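Local coordinates for protein putative ribose operon repressor (Burkholderia thailandensis, PDB 3EGC) that probably acts as a LacI-family transcriptional repressor that binds DNA at operator sites and senses a small effector, perhaps a sugar, in a two-lobed domain, at residues N20-E25 against S220-P225; T115-L120 against A149-A154; P225-L230 against L234-Q239. All coordinates share one frame; numbering follows the deposited sequence.

Interaction 1. Residues N20-E25 against S220-P225; sequences NVFFAE and SFDNLP
The backbones do not touch where the first turn of helix 21-36 faces the loop after strand 217-221, Phe22 CA lying 7.7 Å from Asp222 CA, and side chains bridge the gap. Phe22 places CG anti to the backbone N (chi1 176°), and the ring runs across the Asp222 side chain at about a right angle, with only its CD1 near the carboxylate. This CD1 stands 3.9 Å from Asp222 OD1, and the ring and carboxylate planes are about 50° apart, an oblique approach. The carboxylate is held from outside: Gln239 NE2 bonds to OD1 and the backbone N of His195 to OD2, which fixes its rotation beside the phenyl. Elsewhere on Phe22, CD2 sits 3.6 Å above the plane of the Phe23 ring. The two segments belong to the two lobes of the periplasmic-binding-protein fold, so the contact spans the cleft between them, where relatives bind their effector. Nearer the dimer partner, Val21 CG1 meets Leu224 CD1 at 4.3 Å, a loose apolar touch suited to branched side chains, and Val21 also packs on Val21 of the second subunit. Asn20 is the N-cap: its OD1 takes Phe22 N at 2.9 Å (N-H...O 157°) and a further bond from His195 NE2.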
ATOM      1  N   ASN A  20       3.879  -3.317   0.791  1.00 30.52           N
ATOM      2  CA  ASN A  20       4.367  -2.141   1.488  1.00 30.12           C
ATOM      3  C   ASN A  20       4.059  -0.965   0.526  1.00 30.16           C
ATOM      4  O   ASN A  20       4.371  -0.963  -0.677  1.00 29.63           O
ATOM      5  CB  ASN A  20       5.847  -2.282   1.790  1.00 29.33           C
ATOM      6  CG  ASN A  20       6.467  -1.022   2.502  1.00 29.46           C
ATOM      7  OD1 ASN A  20       5.967   0.055   2.408  1.00 28.57           O
ATOM      8  ND2 ASN A  20       7.562  -1.233   3.244  1.00 27.68           N
ATOM      9  N   VAL A  21       3.386  -0.004   1.097  1.00 29.72           N
ATOM     10  CA  VAL A  21       2.826   1.089   0.390  1.00 30.43           C
ATOM     11  C   VAL A  21       3.924   1.901  -0.305  1.00 29.16           C
ATOM     12  O   VAL A  21       3.677   2.507  -1.345  1.00 29.01           O
ATOM     13  CB  VAL A  21       1.969   1.936   1.395  1.00 30.77           C
ATOM     14  CG1 VAL A  21       2.360   3.368   1.345  1.00 34.08           C
ATOM     15  CG2 VAL A  21       0.559   1.832   1.050  1.00 33.10           C
ATOM     16  N   PHE A  22       5.124   1.893   0.262  1.00 27.41           N
ATOM     17  CA  PHE A  22       6.237   2.542  -0.374  1.00 27.74           C
ATOM     18  C   PHE A  22       6.414   2.055  -1.825  1.00 26.75           C
ATOM     19  O   PHE A  22       6.436   2.842  -2.760  1.00 26.86           O
ATOM     20  CB  PHE A  22       7.516   2.336   0.447  1.00 27.33           C
ATOM     21  CG  PHE A  22       8.742   2.910  -0.210  1.00 27.65           C
ATOM     22  CD1 PHE A  22       9.116   4.219  -0.016  1.00 29.76           C
ATOM     23  CD2 PHE A  22       9.529   2.113  -1.050  1.00 28.18           C
ATOM     24  CE1 PHE A  22      10.278   4.724  -0.674  1.00 30.45           C
ATOM     25  CE2 PHE A  22      10.646   2.585  -1.668  1.00 28.01           C
ATOM     26  CZ  PHE A  22      11.030   3.878  -1.474  1.00 28.89           C
ATOM     27  N   PHE A  23       6.580   0.742  -1.968  1.00 26.35           N
ATOM     28  CA  PHE A  23       6.801   0.056  -3.229  1.00 26.04           C
ATOM     29  C   PHE A  23       5.605   0.082  -4.213  1.00 25.79           C
ATOM     30  O   PHE A  23       5.792   0.090  -5.392  1.00 26.37           O
ATOM     31  CB  PHE A  23       7.274  -1.416  -2.953  1.00 25.84           C
ATOM     32  CG  PHE A  23       8.595  -1.492  -2.255  1.00 25.70           C
ATOM     33  CD1 PHE A  23       9.780  -1.063  -2.890  1.00 24.51           C
ATOM     34  CD2 PHE A  23       8.669  -1.952  -0.946  1.00 26.58           C
ATOM     35  CE1 PHE A  23      10.985  -1.069  -2.212  1.00 26.12           C
ATOM     36  CE2 PHE A  23       9.894  -1.994  -0.258  1.00 27.21           C
ATOM     37  CZ  PHE A  23      11.065  -1.532  -0.885  1.00 25.36           C
ATOM     38  N   ALA A  24       4.395   0.011  -3.698  1.00 25.44           N
ATOM     39  CA  ALA A  24       3.195   0.227  -4.470  1.00 26.04           C
ATOM     40  C   ALA A  24       3.135   1.623  -5.138  1.00 25.78           C
ATOM     41  O   ALA A  24       2.671   1.769  -6.284  1.00 24.74           O
ATOM     42  CB  ALA A  24       1.893   0.028  -3.561  1.00 24.24           C
ATOM     43  N   GLU A  25       3.502   2.638  -4.381  1.00 25.83           N
ATOM     44  CA  GLU A  25       3.559   4.000  -4.951  1.00 27.07           C
ATOM     45  C   GLU A  25       4.750   4.173  -5.953  1.00 26.83           C
ATOM     46  O   GLU A  25       4.627   4.905  -6.913  1.00 26.53           O
ATOM     47  CB  GLU A  25       3.660   5.043  -3.844  1.00 27.61           C
ATOM     48  CG  GLU A  25       2.430   5.190  -2.924  1.00 28.93           C
ATOM     49  CD  GLU A  25       2.703   6.208  -1.788  1.00 33.76           C
ATOM     50  OE1 GLU A  25       3.803   6.821  -1.695  1.00 34.55           O
ATOM     51  OE2 GLU A  25       1.814   6.480  -0.989  1.00 35.83           O
ATOM     52  N   SER A 220       9.545   9.935  11.794  1.00 31.58           N
ATOM     53  CA  SER A 220       9.546   8.783  10.950  1.00 32.53           C
ATOM     54  C   SER A 220       9.810   9.182   9.499  1.00 32.85           C
ATOM     55  O   SER A 220       9.497  10.310   9.115  1.00 33.34           O
ATOM     56  CB  SER A 220       8.186   8.090  11.036  1.00 32.82           C
ATOM     57  OG  SER A 220       8.139   6.907  10.248  1.00 33.41           O
ATOM     58  N   PHE A 221      10.377   8.264   8.703  1.00 32.01           N
ATOM     59  CA  PHE A 221      10.286   8.359   7.245  1.00 31.95           C
ATOM     60  C   PHE A 221       8.927   7.822   6.738  1.00 31.59           C
ATOM     61  O   PHE A 221       8.300   7.003   7.391  1.00 30.40           O
ATOM     62  CB  PHE A 221      11.396   7.571   6.527  1.00 31.84           C
ATOM     63  CG  PHE A 221      12.732   8.302   6.452  1.00 32.13           C
ATOM     64  CD1 PHE A 221      13.268   8.615   5.223  1.00 31.11           C
ATOM     65  CD2 PHE A 221      13.474   8.593   7.609  1.00 32.16           C
ATOM     66  CE1 PHE A 221      14.497   9.237   5.112  1.00 33.37           C
ATOM     67  CE2 PHE A 221      14.708   9.227   7.526  1.00 32.91           C
ATOM     68  CZ  PHE A 221      15.237   9.556   6.293  1.00 32.85           C
ATOM     69  N   ASP A 222       8.510   8.296   5.555  1.00 31.47           N
ATOM     70  CA  ASP A 222       7.232   7.920   4.976  1.00 31.60           C
ATOM     71  C   ASP A 222       6.074   8.732   5.546  1.00 32.67           C
ATOM     72  O   ASP A 222       5.842   8.776   6.769  1.00 33.85           O
ATOM     73  CB  ASP A 222       6.981   6.432   5.139  1.00 31.53           C
ATOM     74  CG  ASP A 222       8.065   5.603   4.517  1.00 31.41           C
ATOM     75  OD1 ASP A 222       8.594   6.042   3.434  1.00 33.03           O
ATOM     76  OD2 ASP A 222       8.413   4.579   5.136  1.00 28.99           O
ATOM     77  N   ASN A 223       5.308   9.327   4.650  1.00 32.43           N
ATOM     78  CA  ASN A 223       4.227  10.209   5.043  1.00 33.08           C
ATOM     79  C   ASN A 223       2.895   9.499   4.869  1.00 32.85           C
ATOM     80  O   ASN A 223       2.313   9.517   3.788  1.00 33.23           O
ATOM     81  CB  ASN A 223       4.258  11.480   4.156  1.00 32.95           C
ATOM     82  CG  ASN A 223       3.233  12.488   4.557  1.00 34.91           C
ATOM     83  OD1 ASN A 223       2.526  12.303   5.560  1.00 36.40           O
ATOM     84  ND2 ASN A 223       3.184  13.610   3.829  1.00 33.88           N
ATOM     85  N   LEU A 224       2.423   8.858   5.929  1.00 32.32           N
ATOM     86  CA  LEU A 224       1.169   8.166   5.919  1.00 31.49           C
ATOM     87  C   LEU A 224       0.120   9.022   6.653  1.00 31.08           C
ATOM     88  O   LEU A 224       0.397   9.535   7.721  1.00 31.56           O
ATOM     89  CB  LEU A 224       1.371   6.828   6.645  1.00 31.59           C
ATOM     90  CG  LEU A 224       2.070   5.567   6.022  1.00 32.09           C
ATOM     91  CD1 LEU A 224       1.091   4.719   5.266  1.00 30.18           C
ATOM     92  CD2 LEU A 224       3.243   5.929   5.071  1.00 32.71           C
ATOM     93  N   PRO A 225      -1.086   9.158   6.088  1.00 30.18           N
ATOM     94  CA  PRO A 225      -2.190   9.909   6.717  1.00 30.16           C
ATOM     95  C   PRO A 225      -2.415   9.594   8.206  1.00 29.76           C
ATOM     96  O   PRO A 225      -2.552  10.500   8.980  1.00 30.51           O
ATOM     97  CB  PRO A 225      -3.429   9.529   5.861  1.00 30.04           C
ATOM     98  CG  PRO A 225      -2.755   9.311   4.395  1.00 30.56           C
ATOM     99  CD  PRO A 225      -1.445   8.582   4.770  1.00 30.36           C
TER

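Interaction 2. Residues T115-L120 against A149-A154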
ATOM      1  N   THR A 115      17.565  16.253   9.390  1.00 29.83           N
ATOM      2  CA  THR A 115      16.557  17.278   9.541  1.00 30.98           C
ATOM      3  C   THR A 115      15.517  16.839  10.584  1.00 31.92           C
ATOM      4  O   THR A 115      15.161  17.619  11.443  1.00 30.78           O
ATOM      5  CB  THR A 115      15.841  17.614   8.214  1.00 31.18           C
ATOM      6  OG1 THR A 115      16.783  18.098   7.265  1.00 30.85           O
ATOM      7  CG2 THR A 115      14.732  18.713   8.404  1.00 30.92           C
ATOM      8  N   ALA A 116      15.080  15.569  10.529  1.00 31.95           N
ATOM      9  CA  ALA A 116      14.081  15.106  11.478  1.00 32.56           C
ATOM     10  C   ALA A 116      14.617  15.065  12.902  1.00 32.36           C
ATOM     11  O   ALA A 116      13.945  15.422  13.866  1.00 31.46           O
ATOM     12  CB  ALA A 116      13.547  13.786  11.058  1.00 32.76           C
ATOM     13  N   VAL A 117      15.852  14.609  13.045  1.00 33.48           N
ATOM     14  CA  VAL A 117      16.456  14.581  14.388  1.00 33.40           C
ATOM     15  C   VAL A 117      16.738  15.987  14.940  1.00 33.33           C
ATOM     16  O   VAL A 117      16.640  16.209  16.134  1.00 33.38           O
ATOM     17  CB  VAL A 117      17.684  13.690  14.413  1.00 33.50           C
ATOM     18  CG1 VAL A 117      18.530  13.904  15.703  1.00 33.52           C
ATOM     19  CG2 VAL A 117      17.259  12.211  14.198  1.00 33.17           C
ATOM     20  N   GLU A 118      17.074  16.928  14.068  1.00 34.10           N
ATOM     21  CA  GLU A 118      17.357  18.305  14.489  1.00 36.07           C
ATOM     22  C   GLU A 118      16.115  18.988  14.986  1.00 36.27           C
ATOM     23  O   GLU A 118      16.171  19.860  15.871  1.00 37.06           O
ATOM     24  CB  GLU A 118      17.916  19.120  13.337  1.00 36.27           C
ATOM     25  CG  GLU A 118      19.285  18.666  12.890  1.00 38.95           C
ATOM     26  CD  GLU A 118      19.903  19.627  11.880  1.00 44.02           C
ATOM     27  OE1 GLU A 118      19.227  19.958  10.891  1.00 43.98           O
ATOM     28  OE2 GLU A 118      21.073  20.040  12.070  1.00 49.51           O
ATOM     29  N   TYR A 119      14.996  18.605  14.380  1.00 35.62           N
ATOM     30  CA  TYR A 119      13.724  18.992  14.863  1.00 35.60           C
ATOM     31  C   TYR A 119      13.445  18.487  16.283  1.00 35.99           C
ATOM     32  O   TYR A 119      12.895  19.222  17.101  1.00 37.48           O
ATOM     33  CB  TYR A 119      12.651  18.497  13.907  1.00 35.60           C
ATOM     34  CG  TYR A 119      11.239  18.639  14.424  1.00 34.30           C
ATOM     35  CD1 TYR A 119      10.529  19.776  14.190  1.00 35.59           C
ATOM     36  CD2 TYR A 119      10.663  17.665  15.182  1.00 34.95           C
ATOM     37  CE1 TYR A 119       9.196  19.924  14.636  1.00 35.33           C
ATOM     38  CE2 TYR A 119       9.370  17.791  15.637  1.00 35.25           C
ATOM     39  CZ  TYR A 119       8.649  18.917  15.344  1.00 35.12           C
ATOM     40  OH  TYR A 119       7.377  19.058  15.817  1.00 38.49           O
ATOM     41  N   LEU A 120      13.790  17.241  16.571  1.00 36.01           N
ATOM     42  CA  LEU A 120      13.628  16.687  17.905  1.00 36.00           C
ATOM     43  C   LEU A 120      14.499  17.401  18.938  1.00 36.40           C
ATOM     44  O   LEU A 120      14.097  17.602  20.075  1.00 36.57           O
ATOM     45  CB  LEU A 120      13.952  15.227  17.874  1.00 35.55           C
ATOM     46  CG  LEU A 120      12.880  14.306  17.336  1.00 33.65           C
ATOM     47  CD1 LEU A 120      13.492  12.922  17.263  1.00 32.93           C
ATOM     48  CD2 LEU A 120      11.665  14.322  18.233  1.00 29.05           C
ATOM     49  N   ALA A 149      24.970  12.533  12.663  1.00 37.12           N
ATOM     50  CA  ALA A 149      25.504  13.807  12.267  1.00 36.61           C
ATOM     51  C   ALA A 149      24.741  14.920  12.979  1.00 36.96           C
ATOM     52  O   ALA A 149      25.326  15.937  13.334  1.00 37.48           O
ATOM     53  CB  ALA A 149      25.446  13.983  10.746  1.00 36.31           C
ATOM     54  N   ALA A 150      23.443  14.733  13.177  1.00 36.55           N
ATOM     55  CA  ALA A 150      22.625  15.734  13.879  1.00 37.09           C
ATOM     56  C   ALA A 150      23.020  15.787  15.357  1.00 37.18           C
ATOM     57  O   ALA A 150      23.179  16.832  15.938  1.00 37.00           O
ATOM     58  CB  ALA A 150      21.107  15.395  13.762  1.00 36.46           C
ATOM     59  N   MET A 151      23.143  14.631  15.967  1.00 38.03           N
ATOM     60  CA  MET A 151      23.555  14.528  17.351  1.00 38.94           C
ATOM     61  C   MET A 151      24.915  15.160  17.561  1.00 40.13           C
ATOM     62  O   MET A 151      25.121  15.951  18.477  1.00 40.20           O
ATOM     63  CB  MET A 151      23.517  13.043  17.799  1.00 38.09           C
ATOM     64  CG  MET A 151      22.026  12.503  17.870  1.00 34.94           C
ATOM     65  SD  MET A 151      20.885  13.378  19.050  1.00 26.48           S
ATOM     66  CE  MET A 151      21.307  12.488  20.548  1.00 34.51           C
ATOM     67  N   SER A 152      25.825  14.829  16.660  1.00 41.24           N
ATOM     68  CA  SER A 152      27.199  15.289  16.738  1.00 42.25           C
ATOM     69  C   SER A 152      27.213  16.805  16.723  1.00 42.57           C
ATOM     70  O   SER A 152      27.850  17.458  17.578  1.00 42.50           O
ATOM     71  CB  SER A 152      27.987  14.748  15.534  1.00 42.15           C
ATOM     72  OG  SER A 152      29.301  14.397  15.884  1.00 45.55           O
ATOM     73  N   ALA A 153      26.491  17.370  15.759  1.00 42.76           N
ATOM     74  CA  ALA A 153      26.552  18.791  15.508  1.00 43.28           C
ATOM     75  C   ALA A 153      26.014  19.588  16.684  1.00 43.94           C
ATOM     76  O   ALA A 153      26.380  20.762  16.870  1.00 44.16           O
ATOM     77  CB  ALA A 153      25.789  19.148  14.258  1.00 42.98           C
ATOM     78  N   ALA A 154      25.130  18.945  17.442  1.00 43.69           N
ATOM     79  CA  ALA A 154      24.512  19.524  18.605  1.00 44.01           C
ATOM     80  C   ALA A 154      25.334  19.245  19.863  1.00 44.04           C
ATOM     81  O   ALA A 154      25.009  19.719  20.936  1.00 43.78           O
ATOM     82  CB  ALA A 154      23.069  18.982  18.773  1.00 43.48           C
TER
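Behind the meeting of Val117 and Glu118 with Ala150, the shortest hydrogen bond within the two segments is a backbone one, Ala153 N to Ala149 O at 3.0 Å; no hydrogen bond links the two helices, and apolar carbon does the work. Ala150 is the centre of the contact. Its CB touches Val117 CG1 at 3.6 Å and Glu118 CG at 3.8 Å, so the single methyl rests between two consecutive side chains, and its small size suits a place where Glu118 CA and Ala150 CA come within 5.9 Å. Val117 turns CG1 anti to its backbone N (chi1 166°), which sends that branch across to the other helix. The same CG1 then lies 4.1 Å from Met151 SD, the two side chains crossing at about a right angle. Met151 bends at both chi2 and chi3 and so folds its flexible chain against its neighbours, Ile121 and Leu156 among them. Glu118 contributes its aliphatic CG, a long side chain at the margin of the contact being able to cover Ala150 with its stem. The helix axes approach to 9.0 Å and cross at -42°, as neighbouring helices commonly do along one side of the parallel sheet in a Rossmann-like lobe of the periplasmic-binding-protein fold.

Interaction 3. Residues P225-L230 against L234-Q239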
ATOM      1  N   PRO A 225      -1.086   9.158   6.088  1.00 30.18           N
ATOM      2  CA  PRO A 225      -2.190   9.909   6.717  1.00 30.16           C
ATOM      3  C   PRO A 225      -2.415   9.594   8.206  1.00 29.76           C
ATOM      4  O   PRO A 225      -2.552  10.500   8.980  1.00 30.51           O
ATOM      5  CB  PRO A 225      -3.429   9.529   5.861  1.00 30.04           C
ATOM      6  CG  PRO A 225      -2.755   9.311   4.395  1.00 30.56           C
ATOM      7  CD  PRO A 225      -1.445   8.582   4.770  1.00 30.36           C
ATOM      8  N   TRP A 226      -2.393   8.336   8.611  1.00 29.89           N
ATOM      9  CA  TRP A 226      -2.588   8.023  10.017  1.00 30.02           C
ATOM     10  C   TRP A 226      -1.622   8.733  10.967  1.00 29.93           C
ATOM     11  O   TRP A 226      -1.983   9.054  12.051  1.00 29.15           O
ATOM     12  CB  TRP A 226      -2.665   6.521  10.270  1.00 29.55           C
ATOM     13  CG  TRP A 226      -1.382   5.783  10.106  1.00 30.56           C
ATOM     14  CD1 TRP A 226      -0.960   5.080   8.990  1.00 30.58           C
ATOM     15  CD2 TRP A 226      -0.320   5.653  11.089  1.00 30.85           C
ATOM     16  NE1 TRP A 226       0.275   4.551   9.224  1.00 32.00           N
ATOM     17  CE2 TRP A 226       0.695   4.868  10.495  1.00 29.15           C
ATOM     18  CE3 TRP A 226      -0.177   6.064  12.424  1.00 30.77           C
ATOM     19  CZ2 TRP A 226       1.843   4.498  11.166  1.00 30.08           C
ATOM     20  CZ3 TRP A 226       0.973   5.705  13.112  1.00 31.93           C
ATOM     21  CH2 TRP A 226       1.989   4.945  12.474  1.00 33.16           C
ATOM     22  N   MET A 227      -0.410   9.037  10.519  1.00 30.95           N
ATOM     23  CA  MET A 227       0.552   9.749  11.370  1.00 31.81           C
ATOM     24  C   MET A 227       0.066  11.124  11.807  1.00 33.16           C
ATOM     25  O   MET A 227       0.461  11.644  12.864  1.00 32.90           O
ATOM     26  CB  MET A 227       1.912   9.876  10.700  1.00 31.22           C
ATOM     27  CG  MET A 227       2.744   8.511  10.702  1.00 31.10           C
ATOM     28  SD  MET A 227       4.017   8.568   9.455  1.00 26.48           S
ATOM     29  CE  MET A 227       4.377   6.779   9.534  1.00 30.95           C
ATOM     30  N   ALA A 228      -0.807  11.716  11.004  1.00 34.01           N
ATOM     31  CA  ALA A 228      -1.362  12.991  11.389  1.00 35.81           C
ATOM     32  C   ALA A 228      -2.573  12.883  12.343  1.00 36.69           C
ATOM     33  O   ALA A 228      -3.107  13.903  12.763  1.00 37.44           O
ATOM     34  CB  ALA A 228      -1.677  13.851  10.148  1.00 35.95           C
ATOM     35  N   PHE A 229      -2.998  11.673  12.716  1.00 37.55           N
ATOM     36  CA  PHE A 229      -4.191  11.578  13.602  1.00 37.85           C
ATOM     37  C   PHE A 229      -3.728  11.519  15.022  1.00 38.60           C
ATOM     38  O   PHE A 229      -4.511  11.648  15.927  1.00 38.59           O
ATOM     39  CB  PHE A 229      -5.051  10.323  13.359  1.00 37.88           C
ATOM     40  CG  PHE A 229      -5.492  10.135  11.929  1.00 35.67           C
ATOM     41  CD1 PHE A 229      -5.642  11.209  11.094  1.00 36.77           C
ATOM     42  CD2 PHE A 229      -5.757   8.878  11.443  1.00 32.35           C
ATOM     43  CE1 PHE A 229      -6.059  11.011   9.721  1.00 37.15           C
ATOM     44  CE2 PHE A 229      -6.138   8.663  10.129  1.00 33.13           C
ATOM     45  CZ  PHE A 229      -6.304   9.723   9.253  1.00 32.83           C
ATOM     46  N   LEU A 230      -2.426  11.312  15.208  1.00 39.92           N
ATOM     47  CA  LEU A 230      -1.859  11.131  16.540  1.00 40.16           C
ATOM     48  C   LEU A 230      -1.719  12.474  17.255  1.00 40.74           C
ATOM     49  O   LEU A 230      -1.629  13.537  16.626  1.00 40.38           O
ATOM     50  CB  LEU A 230      -0.495  10.464  16.440  1.00 39.81           C
ATOM     51  CG  LEU A 230      -0.308   8.949  16.613  1.00 40.89           C
ATOM     52  CD1 LEU A 230      -1.614   8.141  16.597  1.00 40.24           C
ATOM     53  CD2 LEU A 230       0.683   8.416  15.581  1.00 39.19           C
ATOM     54  N   LEU A 234       2.613  12.932  14.141  1.00 37.50           N
ATOM     55  CA  LEU A 234       3.932  12.373  14.032  1.00 36.69           C
ATOM     56  C   LEU A 234       4.690  13.000  12.860  1.00 36.17           C
ATOM     57  O   LEU A 234       4.323  12.797  11.700  1.00 36.51           O
ATOM     58  CB  LEU A 234       3.813  10.870  13.879  1.00 37.42           C
ATOM     59  CG  LEU A 234       4.984  10.047  14.409  1.00 35.95           C
ATOM     60  CD1 LEU A 234       4.400   8.718  14.763  1.00 35.25           C
ATOM     61  CD2 LEU A 234       6.057   9.930  13.345  1.00 36.34           C
ATOM     62  N   PRO A 235       5.755  13.775  13.149  1.00 35.54           N
ATOM     63  CA  PRO A 235       6.471  14.391  12.029  1.00 34.72           C
ATOM     64  C   PRO A 235       7.200  13.380  11.138  1.00 34.17           C
ATOM     65  O   PRO A 235       7.750  12.406  11.619  1.00 33.14           O
ATOM     66  CB  PRO A 235       7.440  15.357  12.706  1.00 34.90           C
ATOM     67  CG  PRO A 235       6.980  15.400  14.228  1.00 35.06           C
ATOM     68  CD  PRO A 235       6.382  14.072  14.448  1.00 34.84           C
ATOM     69  N   VAL A 236       7.161  13.619   9.832  1.00 33.51           N
ATOM     70  CA  VAL A 236       7.612  12.632   8.892  1.00 33.69           C
ATOM     71  C   VAL A 236       8.512  13.186   7.858  1.00 32.38           C
ATOM     72  O   VAL A 236       8.331  14.290   7.423  1.00 32.62           O
ATOM     73  CB  VAL A 236       6.453  11.991   8.088  1.00 34.26           C
ATOM     74  CG1 VAL A 236       6.508  10.493   8.260  1.00 35.57           C
ATOM     75  CG2 VAL A 236       5.159  12.547   8.526  1.00 33.76           C
ATOM     76  N   VAL A 237       9.481  12.395   7.445  1.00 31.79           N
ATOM     77  CA  VAL A 237      10.194  12.721   6.240  1.00 31.26           C
ATOM     78  C   VAL A 237       9.516  12.040   5.051  1.00 31.24           C
ATOM     79  O   VAL A 237       9.556  10.802   4.895  1.00 31.45           O
ATOM     80  CB  VAL A 237      11.749  12.529   6.346  1.00 31.72           C
ATOM     81  CG1 VAL A 237      12.118  11.474   7.310  1.00 32.81           C
ATOM     82  CG2 VAL A 237      12.401  12.316   4.935  1.00 31.22           C
ATOM     83  N   GLU A 238       8.835  12.854   4.259  1.00 30.12           N
ATOM     84  CA  GLU A 238       8.160  12.361   3.091  1.00 30.25           C
ATOM     85  C   GLU A 238       9.145  12.022   2.005  1.00 29.61           C
ATOM     86  O   GLU A 238      10.021  12.816   1.693  1.00 29.26           O
ATOM     87  CB  GLU A 238       7.131  13.380   2.580  1.00 30.39           C
ATOM     88  CG  GLU A 238       6.387  12.951   1.333  1.00 30.86           C
ATOM     89  CD  GLU A 238       5.455  14.013   0.855  1.00 34.51           C
ATOM     90  OE1 GLU A 238       5.791  14.711  -0.147  1.00 34.80           O
ATOM     91  OE2 GLU A 238       4.384  14.164   1.501  1.00 36.53           O
ATOM     92  N   GLN A 239       8.986  10.832   1.435  1.00 28.85           N
ATOM     93  CA  GLN A 239       9.796  10.419   0.294  1.00 29.03           C
ATOM     94  C   GLN A 239       8.995  10.678  -0.972  1.00 28.71           C
ATOM     95  O   GLN A 239       7.782  10.470  -0.941  1.00 27.79           O
ATOM     96  CB  GLN A 239      10.182   8.957   0.413  1.00 28.38           C
ATOM     97  CG  GLN A 239      11.128   8.704   1.532  1.00 29.32           C
ATOM     98  CD  GLN A 239      11.767   7.309   1.432  1.00 31.98           C
ATOM     99  OE1 GLN A 239      12.775   7.126   0.736  1.00 30.05           O
ATOM    100  NE2 GLN A 239      11.153   6.323   2.095  1.00 28.39           N
TER
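Met227 faces Leu234 and Val236 in a short crossover between the neighbouring parallel strands 217-221 and 236-238, where a 3-10 turn, residues 225-228, occupies the place that a full helix takes in a beta-alpha-beta unit. Along the Met227 side chain, CB packs on Leu234 CB at 3.8 Å. CG comes next, 4.1 Å from the same Leu234 CB, and it also lies 3.9 Å above one face of the Trp226 ring, towards the rim. The chain stays extended beyond CG (chi2 161°), carrying SD to Val236 CG1; the 3.4 Å spacing is doubtful, because Val236 has a nearly eclipsed chi1 and its CG1 also stands implausibly close to Asp222 O. The side chain also touches Ser220 of strand 217-221. An unbranched, flexible methionine thus suits a site that runs from the turn to the sheet. The backbone is fastened at the same place, Leu234 N giving a nearly straight bond to Met227 O of 2.8 Å (N-H...O 176°). Trp226, beside it, stacks on Trp226 of the second subunit, so the turn also serves the dimer interface. Farther along, Leu230 and Leu234 run side by side, pointing the same way, with Leu230 CD2 3.8 Å from Leu234 CD1.

Interactions 1 and 3 are close neighbours, their centres about 10 Å apart; they share Pro225, and their strands, 217-221 and 236-238, lie side by side in the sheet, where Ser220 O probably bonds to Val237 N. Interaction 2 is more remote, about 23 Å from interaction 1 and 19 Å from interaction 3 between centres, yet Tyr119 still packs on Pro235. In chain order, helix 21-36 opens interaction 1, both helices of interaction 2 follow, and only then come 220-225 and interaction 3. Interactions 2 and 3 lie in the same lobe, on the part of the sheet that includes strands 217-221 and 236-238, while interaction 1 spans the cleft to the other. Interactions 1 and 3 also touch the second subunit.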